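Local coordinates for 26S proteasome regulatory subunit rpn10 (Schizosaccharomyces pombe, PDB 2X5N), which protects ubiquitin chains from disassembly by deubiquitinating enzymes and so promotes protein degradation, as a regulatory subunit of the 26S proteasome, at residues 5-10 with 30-35; 48-53 with 73-78; 92-97 with 107-112; 138-143 with 150-155; 157-160 with 164-167. One frame throughout, in Å; residues are numbered along the deposited sequence. Where two conformers were deposited one is given.

Contact 1. Residues 5-10 with 30-35; sequences TMILID and DTVHMI
V32 is where the helical segment 30-35 first meets the strand, and its two methyls are shared between I7 and I9. The axes of strand 5-9 and helical segment 30-35 run nearly antiparallel (172°), 10.1 Å apart at closest approach. Along a strand, alternate side chains face the same way, so I7 and I9 turn to the helix together. V32 CG2, set beside its own backbone N, presses on I9 CG2 at 3.5 Å, tighter than a usual carbon-carbon contact; here the two side chains cross at about a right angle. The same V32 methyl is 4.2 Å from I7 CG2, and V32 CG1 lies equally close to that atom, so the valine fork straddles the isoleucine branch. One helical turn later comes I35. Its CG2 stands anti to the backbone N, while CG1 takes the position beside that N (chi1 -65°) and carries the ethyl arm away from the strand. It is therefore the short CG2 branch of I35 that touches I7 CD1, at 3.8 Å. I7 thus divides its reach, CG2 going to the valine and CD1 to the isoleucine. All four side chains are buried and purely apolar. Strand 3-9 and helix 24-42 form the first half of a beta-alpha-beta unit completed by strand 47-52, and F71 of helix 68-75 packs against both I7 and V32.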
# COMPACT_ATOMS: atom_id res chain seq x y z
N THR A 5 1.05 0.03 10.11
CA THR A 5 0.89 0.23 8.68
C THR A 5 0.17 -0.95 8.07
O THR A 5 0.60 -2.10 8.21
CB THR A 5 2.27 0.36 7.98
OG1 THR A 5 3.02 1.43 8.56
CG2 THR A 5 2.14 0.63 6.50
N MET A 6 -0.93 -0.66 7.37
CA MET A 6 -1.58 -1.66 6.55
C MET A 6 -1.05 -1.52 5.13
O MET A 6 -1.16 -0.45 4.53
CB MET A 6 -3.10 -1.51 6.54
CG MET A 6 -3.78 -1.84 7.87
SD MET A 6 -3.52 -3.52 8.45
CE MET A 6 -4.19 -4.46 7.18
N ILE A 7 -0.47 -2.60 4.62
CA ILE A 7 0.06 -2.67 3.27
C ILE A 7 -0.98 -3.38 2.39
O ILE A 7 -1.38 -4.49 2.68
CB ILE A 7 1.44 -3.38 3.21
CG1 ILE A 7 2.45 -2.65 4.12
CG2 ILE A 7 1.91 -3.40 1.78
CD1 ILE A 7 3.76 -3.35 4.35
N LEU A 8 -1.42 -2.68 1.35
CA LEU A 8 -2.49 -3.12 0.48
C LEU A 8 -1.90 -3.46 -0.88
O LEU A 8 -1.37 -2.57 -1.58
CB LEU A 8 -3.53 -2.02 0.30
CG LEU A 8 -4.62 -1.93 1.38
CD1 LEU A 8 -4.04 -1.89 2.80
CD2 LEU A 8 -5.50 -0.71 1.16
N ILE A 9 -2.00 -4.72 -1.26
CA ILE A 9 -1.49 -5.19 -2.55
C ILE A 9 -2.63 -5.31 -3.55
O ILE A 9 -3.75 -5.68 -3.21
CB ILE A 9 -0.69 -6.51 -2.45
CG1 ILE A 9 -1.51 -7.69 -1.88
CG2 ILE A 9 0.58 -6.26 -1.64
CD1 ILE A 9 -0.80 -8.97 -2.02
N ASP A 10 -2.31 -4.96 -4.79
CA ASP A 10 -3.22 -5.13 -5.90
C ASP A 10 -3.01 -6.53 -6.47
O ASP A 10 -1.94 -6.84 -7.01
CB ASP A 10 -2.96 -4.01 -6.93
CG ASP A 10 -3.98 -3.96 -8.06
OD1 ASP A 10 -4.65 -4.98 -8.34
OD2 ASP A 10 -4.09 -2.88 -8.67
N ASP A 30 7.96 -8.08 -4.12
CA ASP A 30 9.31 -7.76 -3.63
C ASP A 30 9.35 -6.37 -2.93
O ASP A 30 10.05 -6.17 -1.94
CB ASP A 30 10.34 -7.77 -4.77
CG ASP A 30 10.70 -9.18 -5.25
OD1 ASP A 30 10.09 -10.16 -4.80
OD2 ASP A 30 11.61 -9.30 -6.11
N THR A 31 8.59 -5.42 -3.44
CA THR A 31 8.50 -4.08 -2.86
C THR A 31 7.84 -4.10 -1.46
O THR A 31 8.21 -3.35 -0.56
CB THR A 31 7.75 -3.16 -3.80
OG1 THR A 31 8.36 -3.25 -5.09
CG2 THR A 31 7.81 -1.75 -3.32
N VAL A 32 6.86 -4.98 -1.27
CA VAL A 32 6.21 -5.14 0.02
C VAL A 32 7.24 -5.46 1.11
O VAL A 32 7.20 -4.91 2.22
CB VAL A 32 5.12 -6.24 -0.04
CG1 VAL A 32 4.59 -6.59 1.36
CG2 VAL A 32 3.97 -5.80 -0.94
N HIS A 33 8.18 -6.33 0.80
CA HIS A 33 9.17 -6.75 1.79
C HIS A 33 10.01 -5.55 2.21
O HIS A 33 10.34 -5.36 3.38
CB HIS A 33 10.03 -7.90 1.25
CG HIS A 33 10.73 -8.69 2.31
ND1 HIS A 33 11.35 -9.90 2.08
CD2 HIS A 33 10.89 -8.48 3.63
CE1 HIS A 33 11.87 -10.37 3.22
NE2 HIS A 33 11.60 -9.51 4.19
N MET A 34 10.35 -4.71 1.23
CA MET A 34 11.13 -3.51 1.51
C MET A 34 10.39 -2.53 2.42
O MET A 34 10.97 -2.01 3.37
CB MET A 34 11.58 -2.87 0.17
CG MET A 34 12.36 -1.58 0.28
SD MET A 34 11.40 -0.09 0.59
CE MET A 34 10.40 -0.00 -0.89
N ILE A 35 9.12 -2.28 2.13
CA ILE A 35 8.29 -1.39 2.94
C ILE A 35 8.17 -1.94 4.37
O ILE A 35 8.32 -1.22 5.35
CB ILE A 35 6.88 -1.25 2.32
CG1 ILE A 35 6.93 -0.57 0.95
CG2 ILE A 35 5.97 -0.43 3.24
CD1 ILE A 35 7.48 0.84 0.98

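Contact 2. Residues 48-53 with 73-78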
# COMPACT_ATOMS: atom_id res chain seq x y z
N CYS A 48 3.07 -4.17 10.98
CA CYS A 48 2.47 -4.13 9.65
C CYS A 48 1.45 -5.20 9.44
O CYS A 48 1.67 -6.33 9.89
CB CYS A 48 3.46 -4.09 8.48
SG CYS A 48 4.73 -2.88 8.53
N GLY A 49 0.39 -4.90 8.71
CA GLY A 49 -0.57 -5.90 8.29
C GLY A 49 -0.66 -5.90 6.78
O GLY A 49 -0.11 -5.00 6.11
N LEU A 50 -1.34 -6.89 6.24
CA LEU A 50 -1.38 -7.13 4.81
C LEU A 50 -2.82 -7.34 4.37
O LEU A 50 -3.56 -8.14 4.95
CB LEU A 50 -0.55 -8.37 4.44
CG LEU A 50 -0.47 -8.69 2.96
CD1 LEU A 50 0.24 -7.58 2.21
CD2 LEU A 50 0.23 -10.03 2.72
N MET A 51 -3.20 -6.63 3.32
CA MET A 51 -4.50 -6.76 2.69
C MET A 51 -4.33 -6.83 1.20
O MET A 51 -3.36 -6.31 0.65
CB MET A 51 -5.37 -5.52 2.94
CG MET A 51 -6.01 -5.45 4.26
SD MET A 51 -6.99 -3.94 4.34
CE MET A 51 -8.13 -4.12 2.99
N THR A 52 -5.30 -7.44 0.54
CA THR A 52 -5.46 -7.29 -0.90
C THR A 52 -6.53 -6.26 -1.23
O THR A 52 -7.39 -5.93 -0.40
CB THR A 52 -5.95 -8.60 -1.52
OG1 THR A 52 -7.25 -8.89 -0.99
CG2 THR A 52 -5.00 -9.74 -1.25
N ILE A 53 -6.50 -5.75 -2.47
CA ILE A 53 -7.61 -4.93 -2.97
C ILE A 53 -8.22 -5.47 -4.25
O ILE A 53 -9.18 -4.91 -4.74
CB ILE A 53 -7.24 -3.45 -3.12
CG1 ILE A 53 -6.21 -3.25 -4.23
CG2 ILE A 53 -6.72 -2.90 -1.82
CD1 ILE A 53 -6.06 -1.81 -4.70
N SER A 73 3.41 -16.52 4.02
CA SER A 73 2.49 -17.65 4.10
C SER A 73 1.09 -17.27 3.61
O SER A 73 0.45 -18.08 2.94
CB SER A 73 2.37 -18.17 5.52
OG SER A 73 3.61 -18.70 5.94
N ALA A 74 0.63 -16.05 3.92
CA ALA A 74 -0.72 -15.65 3.54
C ALA A 74 -0.82 -15.38 2.04
O ALA A 74 -1.90 -15.53 1.46
CB ALA A 74 -1.18 -14.43 4.33
N MET A 75 0.27 -14.96 1.41
CA MET A 75 0.26 -14.72 -0.02
C MET A 75 0.42 -16.00 -0.84
O MET A 75 0.15 -16.01 -2.04
CB MET A 75 1.34 -13.72 -0.43
CG MET A 75 1.05 -12.31 0.02
SD MET A 75 2.21 -11.08 -0.63
CE MET A 75 3.60 -11.32 0.46
N HIS A 76 0.87 -17.08 -0.22
CA HIS A 76 1.05 -18.31 -0.95
C HIS A 76 -0.29 -18.79 -1.45
O HIS A 76 -1.25 -18.86 -0.68
CB HIS A 76 1.66 -19.39 -0.07
CG HIS A 76 2.04 -20.61 -0.84
ND1 HIS A 76 2.98 -20.57 -1.83
CD2 HIS A 76 1.56 -21.87 -0.81
CE1 HIS A 76 3.10 -21.78 -2.37
NE2 HIS A 76 2.25 -22.59 -1.76
N ASP A 77 -0.34 -19.15 -2.73
CA ASP A 77 -1.62 -19.56 -3.30
C ASP A 77 -2.67 -18.51 -3.60
O ASP A 77 -3.81 -18.83 -3.88
CB ASP A 77 -2.17 -20.94 -2.82
CG ASP A 77 -1.28 -22.12 -3.20
OD1 ASP A 77 -0.47 -22.02 -4.14
OD2 ASP A 77 -1.44 -23.18 -2.55
N LEU A 78 -2.30 -17.23 -3.42
CA LEU A 78 -3.26 -16.14 -3.52
C LEU A 78 -3.69 -15.99 -4.97
O LEU A 78 -2.85 -15.86 -5.85
CB LEU A 78 -2.64 -14.83 -3.05
CG LEU A 78 -3.56 -13.62 -3.04
CD1 LEU A 78 -4.59 -13.71 -1.94
CD2 LEU A 78 -2.76 -12.35 -2.87
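The side of the von Willebrand factor A sheet that carries strand 47-52 is covered by the end of helix 68-75 and the turn after it, with L50 and T52 on the strand meeting M75 and L78. Like I7 and I9 in a neighbouring strand, L50 and T52 alternate onto one face of the sheet. L50 extends with CG anti to its backbone N (chi1 -178°), which sends CD2 outward to M75 CG at 3.6 Å. The sulfur of M75 follows the same methyl, SD lying 4.0 Å from L50 CD2, and the two side chains cross at about a right angle. A bend at chi3 of M75 (-79°) then turns its CE off the line of the chain. H76 is the first residue to leave the helix, and a type II beta turn from M75 to L78 folds the chain back, closed by L78 N bonding to M75 O at 3.1 Å. D77 sits third in that turn, with the positive phi expected there. The reversal brings L78 to the strand, where its CD2 meets T52 CG2 tip to tip at 3.8 Å; L78 CD1 stands only slightly farther from the same methyl. T52 thereby splits its roles, giving CG2 to the apolar contact and OG1 to a hydrogen bond with the backbone N of Q59. Strand 60-63, the antiparallel edge strand, adds L61 beside L50, T52 and A74. Such an antiparallel edge within an otherwise parallel sheet, flanked by helices, is typical of the von Willebrand factor A fold.

Contact 3. Residues 92-97 with 107-112; sequences IAQLAL and QRIVAF
I109 meets A93, Q94 and L97 of the helix with one arm, and following that arm outward traces the apolar heart of the contact. CB does not aim straight at the helix, but the torsions correct this: CG1 stands anti to the carbonyl carbon (chi1 -65°) and the chain continues extended toward the helix. I109 CG1 lies 4.0 Å from both A93 CB and L97 CD1, wedged between residues one helical turn apart. I109 CD1 goes farther, to A93 CB at 3.7 Å, and it also reaches Q94 CG, whose side chain it crosses at about a right angle. Cutting I109 back to an alanine would take away CG1 and CD1, and would probably leave A93, L97 and Q94 CG facing a gap. A93 and I109 lie 7.2 Å apart, CA to CA, a closeness consistent with the small alanine side chain; L97 and Q107 are nearer still. L97 covers the start of the strand: its CD1 rests 3.7 Å from R108 O, and its CB packs against Q107 OE1. That oxygen also accepts a hydrogen bond of 2.6 Å from a water, which donates as well to Q94 O at 2.7 Å, so the helix backbone and the strand side chain are joined through solvent. R108 points its CB away from the helix, and its guanidinium group pairs with E3 and D139. The segment axes are 143° apart in direction. Helix 86-98 lies across the centre of the sheet, A93 reaching L8 and L97 touching A4 and M6 of strand 3-9, while I109 leans on I138 of strand 136-143.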
# COMPACT_ATOMS: atom_id res chain seq x y z
N ILE A 92 -11.67 -0.60 4.45
CA ILE A 92 -11.45 -1.79 5.26
C ILE A 92 -10.13 -1.68 6.03
O ILE A 92 -10.03 -2.09 7.19
CB ILE A 92 -11.52 -3.04 4.40
CG1 ILE A 92 -12.95 -3.27 3.89
CG2 ILE A 92 -11.03 -4.27 5.16
CD1 ILE A 92 -13.06 -4.29 2.77
N ALA A 93 -9.11 -1.10 5.40
CA ALA A 93 -7.83 -0.90 6.06
C ALA A 93 -7.98 -0.01 7.27
O ALA A 93 -7.36 -0.23 8.31
CB ALA A 93 -6.83 -0.30 5.09
N GLN A 94 -8.78 1.05 7.16
CA GLN A 94 -9.03 1.90 8.32
C GLN A 94 -9.74 1.15 9.45
O GLN A 94 -9.42 1.35 10.62
CB GLN A 94 -9.82 3.12 7.91
CG GLN A 94 -8.95 4.09 7.11
CD GLN A 94 -9.73 5.29 6.67
OE1 GLN A 94 -10.01 6.20 7.47
NE2 GLN A 94 -10.09 5.33 5.39
N LEU A 95 -10.70 0.31 9.10
CA LEU A 95 -11.35 -0.53 10.10
C LEU A 95 -10.32 -1.46 10.77
O LEU A 95 -10.30 -1.59 12.00
CB LEU A 95 -12.51 -1.31 9.44
CG LEU A 95 -13.22 -2.37 10.31
CD1 LEU A 95 -13.81 -1.76 11.57
CD2 LEU A 95 -14.30 -3.04 9.50
N ALA A 96 -9.45 -2.07 9.98
CA ALA A 96 -8.42 -2.95 10.53
C ALA A 96 -7.50 -2.19 11.49
O ALA A 96 -7.16 -2.71 12.56
CB ALA A 96 -7.65 -3.58 9.40
N LEU A 97 -7.13 -0.96 11.12
CA LEU A 97 -6.21 -0.18 11.93
C LEU A 97 -6.81 0.19 13.29
O LEU A 97 -6.08 0.41 14.24
CB LEU A 97 -5.73 1.06 11.19
CG LEU A 97 -4.66 0.77 10.12
CD1 LEU A 97 -4.58 1.89 9.10
CD2 LEU A 97 -3.27 0.53 10.73
N GLN A 107 -1.40 5.83 12.47
CA GLN A 107 -2.05 4.97 11.49
C GLN A 107 -1.62 5.32 10.07
O GLN A 107 -1.65 6.49 9.68
CB GLN A 107 -3.56 5.08 11.61
CG GLN A 107 -4.10 4.72 13.01
CD GLN A 107 -5.60 4.83 13.05
OE1 GLN A 107 -6.28 4.00 12.50
NE2 GLN A 107 -6.12 5.87 13.67
N ARG A 108 -1.20 4.30 9.32
CA ARG A 108 -0.75 4.51 7.95
C ARG A 108 -1.23 3.38 7.05
O ARG A 108 -1.27 2.22 7.45
CB ARG A 108 0.78 4.61 7.88
CG ARG A 108 1.35 4.81 6.45
CD ARG A 108 2.88 5.02 6.44
NE ARG A 108 3.21 6.29 7.07
CZ ARG A 108 3.13 7.47 6.48
NH1 ARG A 108 2.90 7.57 5.19
NH2 ARG A 108 3.30 8.55 7.21
N ILE A 109 -1.53 3.74 5.81
CA ILE A 109 -1.80 2.80 4.73
C ILE A 109 -0.74 2.99 3.65
O ILE A 109 -0.44 4.11 3.27
CB ILE A 109 -3.20 3.07 4.11
CG1 ILE A 109 -4.26 2.79 5.18
CG2 ILE A 109 -3.39 2.23 2.85
CD1 ILE A 109 -5.65 3.20 4.76
N VAL A 110 -0.17 1.89 3.15
CA VAL A 110 0.67 1.91 1.94
C VAL A 110 -0.03 1.03 0.91
O VAL A 110 -0.18 -0.15 1.15
CB VAL A 110 2.11 1.42 2.20
CG1 VAL A 110 2.89 1.41 0.89
CG2 VAL A 110 2.78 2.34 3.20
N ALA A 111 -0.50 1.62 -0.18
CA ALA A 111 -1.30 0.90 -1.15
C ALA A 111 -0.65 0.92 -2.53
O ALA A 111 -0.22 1.98 -3.00
CB ALA A 111 -2.70 1.51 -1.26
N PHE A 112 -0.68 -0.23 -3.18
CA PHE A 112 -0.27 -0.35 -4.57
C PHE A 112 -1.50 -0.25 -5.47
O PHE A 112 -2.53 -0.86 -5.20
CB PHE A 112 0.37 -1.71 -4.80
CG PHE A 112 1.69 -1.90 -4.14
CD1 PHE A 112 2.87 -1.76 -4.86
CD2 PHE A 112 1.77 -2.25 -2.79
CE1 PHE A 112 4.10 -1.98 -4.26
CE2 PHE A 112 3.00 -2.46 -2.19
CZ PHE A 112 4.17 -2.34 -2.93
O HOH W 1 -8.66 3.89 11.34

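Contact 4. Residues 138-143 with 150-155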
# COMPACT_ATOMS: atom_id res chain seq x y z
N ILE A 138 -1.30 8.10 4.19
CA ILE A 138 -1.33 7.15 3.10
C ILE A 138 -0.23 7.45 2.09
O ILE A 138 0.02 8.62 1.75
CB ILE A 138 -2.72 7.09 2.43
CG1 ILE A 138 -2.73 6.06 1.30
CG2 ILE A 138 -3.16 8.48 1.97
CD1 ILE A 138 -4.08 5.50 0.98
N ASP A 139 0.41 6.38 1.64
CA ASP A 139 1.31 6.39 0.51
C ASP A 139 0.72 5.50 -0.57
O ASP A 139 0.20 4.42 -0.29
CB ASP A 139 2.69 5.86 0.91
CG ASP A 139 3.27 6.63 2.04
OD1 ASP A 139 3.25 7.87 1.97
OD2 ASP A 139 3.74 5.98 3.00
N ILE A 140 0.82 5.95 -1.80
CA ILE A 140 0.36 5.16 -2.94
C ILE A 140 1.52 4.93 -3.88
O ILE A 140 2.21 5.87 -4.25
CB ILE A 140 -0.77 5.84 -3.69
CG1 ILE A 140 -2.01 5.96 -2.79
CG2 ILE A 140 -1.10 5.10 -4.96
CD1 ILE A 140 -3.14 6.77 -3.40
N ILE A 141 1.71 3.68 -4.27
CA ILE A 141 2.70 3.28 -5.29
C ILE A 141 1.87 2.98 -6.53
O ILE A 141 1.12 2.01 -6.55
CB ILE A 141 3.49 2.06 -4.86
CG1 ILE A 141 4.30 2.38 -3.59
CG2 ILE A 141 4.41 1.61 -5.99
CD1 ILE A 141 4.75 1.16 -2.78
N HIS A 142 1.98 3.85 -7.53
CA HIS A 142 1.16 3.79 -8.73
C HIS A 142 2.01 3.29 -9.89
O HIS A 142 3.05 3.89 -10.21
CB HIS A 142 0.60 5.18 -9.02
CG HIS A 142 -0.51 5.19 -10.02
ND1 HIS A 142 -0.87 6.32 -10.71
CD2 HIS A 142 -1.36 4.21 -10.43
CE1 HIS A 142 -1.89 6.04 -11.51
NE2 HIS A 142 -2.20 4.77 -11.36
N ILE A 143 1.58 2.19 -10.50
CA ILE A 143 2.28 1.59 -11.63
C ILE A 143 1.30 1.31 -12.77
O ILE A 143 0.08 1.29 -12.55
CB ILE A 143 3.01 0.28 -11.22
CG1 ILE A 143 2.04 -0.84 -10.89
CG2 ILE A 143 4.00 0.59 -10.10
CD1 ILE A 143 2.73 -2.14 -10.59
N SER A 150 -3.05 11.78 -12.90
CA SER A 150 -3.55 12.95 -12.17
C SER A 150 -4.55 12.91 -11.01
O SER A 150 -4.48 13.73 -10.09
CB SER A 150 -3.35 14.31 -12.87
OG SER A 150 -4.50 15.14 -12.75
N ALA A 151 -5.48 11.97 -11.06
CA ALA A 151 -6.49 11.83 -10.02
C ALA A 151 -5.84 11.47 -8.69
O ALA A 151 -6.26 11.93 -7.64
CB ALA A 151 -7.52 10.79 -10.41
N LEU A 152 -4.83 10.62 -8.74
CA LEU A 152 -4.17 10.20 -7.51
C LEU A 152 -3.35 11.32 -6.88
O LEU A 152 -3.17 11.34 -5.66
CB LEU A 152 -3.33 8.94 -7.73
CG LEU A 152 -4.17 7.67 -7.82
CD1 LEU A 152 -3.31 6.46 -8.13
CD2 LEU A 152 -4.93 7.45 -6.52
N GLN A 153 -2.86 12.25 -7.69
CA GLN A 153 -2.13 13.39 -7.13
C GLN A 153 -3.09 14.26 -6.33
O GLN A 153 -2.76 14.73 -5.25
CB GLN A 153 -1.44 14.21 -8.23
CG GLN A 153 -0.66 15.42 -7.71
CD GLN A 153 0.55 15.03 -6.88
OE1 GLN A 153 1.43 14.31 -7.35
NE2 GLN A 153 0.61 15.53 -5.65
N HIS A 154 -4.29 14.48 -6.86
CA HIS A 154 -5.29 15.25 -6.14
C HIS A 154 -5.72 14.55 -4.85
O HIS A 154 -5.94 15.19 -3.83
CB HIS A 154 -6.51 15.50 -7.02
CG HIS A 154 -6.19 16.18 -8.32
ND1 HIS A 154 -6.91 15.97 -9.47
CD2 HIS A 154 -5.20 17.05 -8.64
CE1 HIS A 154 -6.40 16.70 -10.44
NE2 HIS A 154 -5.36 17.36 -9.97
N PHE A 155 -5.84 13.23 -4.90
CA PHE A 155 -6.16 12.42 -3.74
C PHE A 155 -5.09 12.61 -2.64
O PHE A 155 -5.41 12.89 -1.48
CB PHE A 155 -6.24 10.96 -4.17
CG PHE A 155 -6.36 9.97 -3.02
CD1 PHE A 155 -7.59 9.60 -2.50
CD2 PHE A 155 -5.22 9.40 -2.47
CE1 PHE A 155 -7.68 8.70 -1.46
CE2 PHE A 155 -5.31 8.50 -1.43
CZ PHE A 155 -6.53 8.15 -0.92
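The axes of strand 138-143 and helical segment 151-155 run almost antiparallel (168°), 10.2 Å apart at closest approach, and the backbones come nearest where I140 CA and L152 CA lie 8.2 Å apart. Alternation along the strand presents I138, I140 and H142 to the helix, which answers with L152 and F155. At H142 the geometry is well defined. L152 CD1 stands 3.5 Å from the H142 ring centroid and only 7° off the ring normal, a CH-pi contact over the face, with all five ring atoms at similar distances from the methyl. H142 brings its ring there by setting CG anti to the backbone N (chi1 -166°). This strand and helix belong to a beta-alpha-beta unit, with strand 166-170 following parallel beside strand 136-143. I140 was deposited in two conformers. In the one described, I140 CD1 meets the other branch of L152, CD2, at 3.7 Å; its still closer approach to F155 CE2 in that conformer is doubtful. I138 closes the other end of the row, its CG2 and CD1 each 4.0 Å from F155 CE2, and its side chain crosses that of F155 at about a right angle. Both isoleucines approach the phenylalanine ring obliquely. Beyond this pair, F155 rests on A128 and I138 on M131, both of helix 121-133, while L167 of strand 166-170 touches I140 and H142.

Contact 5. Residues 157-160 with 164-167; sequences DAAN and SCHL
As the chain leaves helix 151-159 at N160 it turns and comes back, bringing N160 and C165 within 5.1 Å, CA to CA, just before strand 166-170 begins. The amide of N160 spans this gap. With CG roughly anti to its backbone N (chi1 -152°), it holds OD1 over the returning backbone, where C165 N donates a hydrogen bond of 2.9 Å, its N-H...acceptor angle 151°. The donor approaches from above the carbonyl plane, 46° out of it, and not along a lone pair. S164 N adds a weak, more bent bond of 3.0 Å to the same OD1, so two successive N-H groups converge on one oxygen. The other half of the amide works through water: ND2 donates to a water 3.3 Å away, which in turn donates to C165 O at 2.8 Å. N160 thus reaches C165 directly at its N-H and through a water at its carbonyl. The C165 side chain turns to the helix end, SG lying 4.1 Å from A159 CB and 3.8 Å from A159 O. A leucine in place of N160 would probably leave the N-H groups of S164 and C165 without this acceptor and break the water bridge, freeing the connection to shift. S164 OG bonds instead to S161 O, inside the turn. The chemistry implies that one side-chain amide, accepting two N-H groups and reaching a carbonyl through water, is likely to steady the return from helix to strand, with the buried C165 sulfur packed against the A159 methyl.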
# COMPACT_ATOMS: atom_id res chain seq x y z
N ASP A 157 -2.93 15.00 -2.29
CA ASP A 157 -2.92 16.37 -1.84
C ASP A 157 -4.03 16.60 -0.82
O ASP A 157 -3.84 17.32 0.15
CB ASP A 157 -3.07 17.36 -3.01
CG ASP A 157 -1.85 17.43 -3.88
OD1 ASP A 157 -0.75 17.10 -3.39
OD2 ASP A 157 -1.98 17.83 -5.06
N ALA A 158 -5.19 15.97 -1.03
CA ALA A 158 -6.33 16.14 -0.13
C ALA A 158 -6.16 15.40 1.19
O ALA A 158 -6.73 15.81 2.21
CB ALA A 158 -7.61 15.69 -0.81
N ALA A 159 -5.41 14.31 1.18
CA ALA A 159 -5.19 13.49 2.38
C ALA A 159 -4.06 14.07 3.22
O ALA A 159 -3.98 13.81 4.43
CB ALA A 159 -4.84 12.05 1.99
N ASN A 160 -3.17 14.83 2.59
CA ASN A 160 -1.88 15.11 3.21
C ASN A 160 -1.98 16.02 4.43
O ASN A 160 -2.78 16.93 4.48
CB ASN A 160 -0.95 15.73 2.16
CG ASN A 160 0.51 15.47 2.42
OD1 ASN A 160 0.90 14.82 3.37
ND2 ASN A 160 1.35 15.98 1.53
N SER A 164 2.97 13.98 5.30
CA SER A 164 2.97 12.60 5.74
C SER A 164 2.60 11.62 4.64
O SER A 164 2.80 10.43 4.83
CB SER A 164 1.98 12.46 6.89
OG SER A 164 0.66 12.75 6.45
N CYS A 165 2.02 12.12 3.56
CA CYS A 165 1.47 11.29 2.51
C CYS A 165 2.25 11.45 1.21
O CYS A 165 2.72 12.54 0.91
CB CYS A 165 0.01 11.68 2.24
SG CYS A 165 -1.11 11.46 3.66
N HIS A 166 2.36 10.38 0.43
CA HIS A 166 3.19 10.37 -0.77
C HIS A 166 2.54 9.61 -1.91
O HIS A 166 1.92 8.58 -1.69
CB HIS A 166 4.57 9.73 -0.50
CG HIS A 166 5.25 10.34 0.67
ND1 HIS A 166 4.99 9.95 1.97
CD2 HIS A 166 6.15 11.34 0.75
CE1 HIS A 166 5.71 10.69 2.79
NE2 HIS A 166 6.43 11.53 2.08
N LEU A 167 2.73 10.14 -3.11
CA LEU A 167 2.41 9.44 -4.34
C LEU A 167 3.72 9.14 -5.04
O LEU A 167 4.48 10.06 -5.39
CB LEU A 167 1.52 10.29 -5.22
CG LEU A 167 1.20 9.67 -6.58
CD1 LEU A 167 0.48 8.35 -6.46
CD2 LEU A 167 0.38 10.65 -7.39
O HOH W 2 4.36 14.70 1.61

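Overall arrangement
All five contacts reach one mixed six-stranded sheet, and they come in series along the chain, each closing before the next opens. Contacts 1 and 2, with centres 9 Å apart, share neighbouring strands 3-9 and 47-52; contact 3 adds strand 106-113 on the other side of strand 3-9. Contacts 4 and 5 both use helix 151-159, contact 4 with strand 136-143 and contact 5 with the adjacent strand 166-170, their centres 8 Å apart. Contacts 2 and 5 lie at opposite sides of the chain's centre, about 25 Å apart between centres. A salt bridge from R108 to D139 and a bond from R108 to S164 O tie contact 3 to contacts 4 and 5, so polar bonds join the middle of the sheet to the side that carries those two.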